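Local structure of phosphoribosylaminoimidazole-succinocarboxamide synthase (Ehrlichia chaffeensis str. Arkansas, 3KRE) at residues A215-I218 with S219-C223. The protein catalyses the ATP-dependent joining of L-aspartate to 5-amino-1-(5-phospho-D-ribosyl)imidazole-4-carboxylate, a step of de novo purine biosynthesis. Sequence-based numbering, arbitrary orientation. Where two conformers were deposited one is given.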
ATOM      1  N   ALA A 215      -1.381   5.116   6.266  1.00  5.71           N
ATOM      2  CA  ALA A 215      -1.872   3.938   7.005  1.00  5.76           C
ATOM      3  C   ALA A 215      -1.751   2.676   6.141  1.00  6.34           C
ATOM      4  O   ALA A 215      -0.934   2.631   5.228  1.00  5.83           O
ATOM      5  CB  ALA A 215      -3.280   4.202   7.427  1.00  6.22           C
ATOM      6  N   ASP A 216      -2.563   1.651   6.431  1.00  6.28           N
ATOM      7  CA  ASP A 216      -2.517   0.371   5.711  1.00  7.43           C
ATOM      8  C   ASP A 216      -1.085  -0.157   5.611  1.00  7.14           C
ATOM      9  O   ASP A 216      -0.403  -0.177   6.630  1.00  8.22           O
ATOM     10  CB  ASP A 216      -3.199   0.461   4.353  1.00  6.98           C
ATOM     11  CG  ASP A 216      -3.553  -0.915   3.802  1.00  8.68           C
ATOM     12  OD1 ASP A 216      -4.259  -1.637   4.499  1.00 10.26           O
ATOM     13  OD2 ASP A 216      -3.040  -1.318   2.742  1.00  7.19           O
ATOM     14  N   GLU A 217      -0.627  -0.596   4.436  1.00  7.02           N
ATOM     15  CA  GLU A 217       0.703  -1.161   4.319  1.00  6.13           C
ATOM     16  C   GLU A 217       1.350  -0.708   3.039  1.00  7.10           C
ATOM     17  O   GLU A 217       0.665  -0.294   2.080  1.00  7.82           O
ATOM     18  CB  GLU A 217       0.637  -2.683   4.335  1.00  7.01           C
ATOM     19  CG  GLU A 217      -0.115  -3.261   3.146  1.00  7.74           C
ATOM     20  CD  GLU A 217      -0.252  -4.770   3.231  1.00 10.64           C
ATOM     21  OE1 GLU A 217       0.711  -5.499   2.900  1.00  9.76           O
ATOM     22  OE2 GLU A 217      -1.318  -5.221   3.657  1.00 12.36           O
ATOM     23  N   ILE A 218       2.669  -0.812   3.014  1.00  6.19           N
ATOM     24  CA  ILE A 218       3.427  -0.601   1.801  1.00  6.33           C
ATOM     25  C   ILE A 218       4.214  -1.871   1.601  1.00  5.57           C
ATOM     26  O   ILE A 218       5.200  -2.118   2.278  1.00  5.60           O
ATOM     27  CB  ILE A 218       4.381   0.590   1.910  1.00  6.85           C
ATOM     28  CG1 ILE A 218       3.606   1.852   2.346  1.00  9.25           C
ATOM     29  CG2 ILE A 218       5.130   0.793   0.564  1.00  7.51           C
ATOM     30  CD1 ILE A 218       4.559   2.874   2.946  1.00 13.97           C
ATOM     31  N   SER A 219       3.768  -2.684   0.653  1.00  5.06           N
ATOM     32  CA  SER A 219       4.360  -3.998   0.490  1.00  5.00           C
ATOM     33  C   SER A 219       4.147  -4.490  -0.939  1.00  5.01           C
ATOM     34  O   SER A 219       3.487  -3.807  -1.731  1.00  6.25           O
ATOM     35  CB  SER A 219       3.690  -4.968   1.472  1.00  5.69           C
ATOM     36  OG  SER A 219       2.380  -5.302   1.020  1.00  5.06           O
ATOM     37  N   PRO A 220       4.635  -5.707  -1.247  1.00  4.53           N
ATOM     38  CA  PRO A 220       4.321  -6.287  -2.554  1.00  3.89           C
ATOM     39  C   PRO A 220       2.830  -6.610  -2.759  1.00  4.21           C
ATOM     40  O   PRO A 220       2.426  -6.884  -3.867  1.00  5.41           O
ATOM     41  CB  PRO A 220       5.239  -7.508  -2.628  1.00  4.83           C
ATOM     42  CG  PRO A 220       6.313  -7.248  -1.622  1.00  3.33           C
ATOM     43  CD  PRO A 220       5.679  -6.483  -0.545  1.00  5.37           C
ATOM     44  N   ASP A 221       1.994  -6.526  -1.708  1.00  4.34           N
ATOM     45  CA  ASP A 221       0.545  -6.609  -1.901  1.00  5.38           C
ATOM     46  C   ASP A 221      -0.037  -5.292  -2.441  1.00  6.31           C
ATOM     47  O   ASP A 221      -1.165  -5.284  -2.952  1.00  7.10           O
ATOM     48  CB  ASP A 221      -0.173  -6.938  -0.590  1.00  5.46           C
ATOM     49  CG  ASP A 221      -0.302  -8.409  -0.347  1.00  6.71           C
ATOM     50  OD1 ASP A 221       0.408  -9.226  -0.987  1.00  8.84           O
ATOM     51  OD2 ASP A 221      -1.194  -8.750   0.454  1.00 10.00           O
ATOM     52  N   THR A 222       0.689  -4.185  -2.258  1.00  6.41           N
ATOM     53  CA  THR A 222       0.149  -2.853  -2.591  1.00  6.73           C
ATOM     54  C   THR A 222       1.021  -2.051  -3.592  1.00  6.45           C
ATOM     55  O   THR A 222       0.652  -0.937  -3.932  1.00  6.73           O
ATOM     56  CB  THR A 222      -0.059  -1.999  -1.301  1.00  6.57           C
ATOM     57  OG1 THR A 222       1.212  -1.748  -0.689  1.00  6.64           O
ATOM     58  CG2 THR A 222      -1.065  -2.718  -0.298  1.00  6.28           C
ATOM     59  N   CYS A 223       2.156  -2.609  -4.027  1.00  6.42           N
ATOM     60  CA  CYS A 223       3.068  -1.973  -4.988  1.00  7.47           C
ATOM     61  C   CYS A 223       3.371  -2.971  -6.090  1.00  7.30           C
ATOM     62  O   CYS A 223       3.680  -4.137  -5.803  1.00  8.97           O
ATOM     63  CB  CYS A 223       4.416  -1.593  -4.356  1.00  7.20           C
ATOM     64  SG  CYS A 223       4.329  -0.604  -2.881  1.00  7.13           S
TER
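The carboxylate of Glu-217 has Asp-221 CB and Thr-222 CG2 over one face, with the hydroxyl of Ser-219 at the OE1 end, tilted to that same face. Asp-221 CB stands above Glu-217 OE1, 3.9 Å from it. Thr-222 CG2 lies nearer the CG end of the group. Ser-219 OG donates to Glu-217 OE1 over 2.5 Å, a short bond. It comes in on the anti side of OE1, 27° out of the carboxylate plane. The other oxygen, OE2, forms a salt bridge with Lys-34. Glu-217 reaches the serine because CG sits between the backbone N and the carbonyl carbon (chi1 64°) and the chain then runs on extended.

Ser-219 OG also accepts from Asp-221 N at 3.0 Å, which makes an ST turn. Thr-222 OG1 lies on the inner side of the same bend. It accepts from Ser-219 N at 3.0 Å, with a nearly straight N-H...O angle of 164°. OG1 is also 3.2 Å from Glu-217 O, a possible acceptor for its proton. The methyl CG2 of Thr-222 packs on Glu-217 CG at 3.6 Å.

The bend joins strands 213-214 and 223-227, both paired with strand 192-204, and packs against helix 67-84. Three acidic side chains gather along it. Asp-216 has Lys-198 and Lys-34 as salt-bridge partners, while Asp-221 OD2 forms a salt bridge with Lys-67 and OD1 a hydrogen bond with Tyr-250. Each acid is thus paired with lysine. The serine hydroxyl, used both as donor and as acceptor, ties the Glu-217 carboxylate to the backbone of the turn.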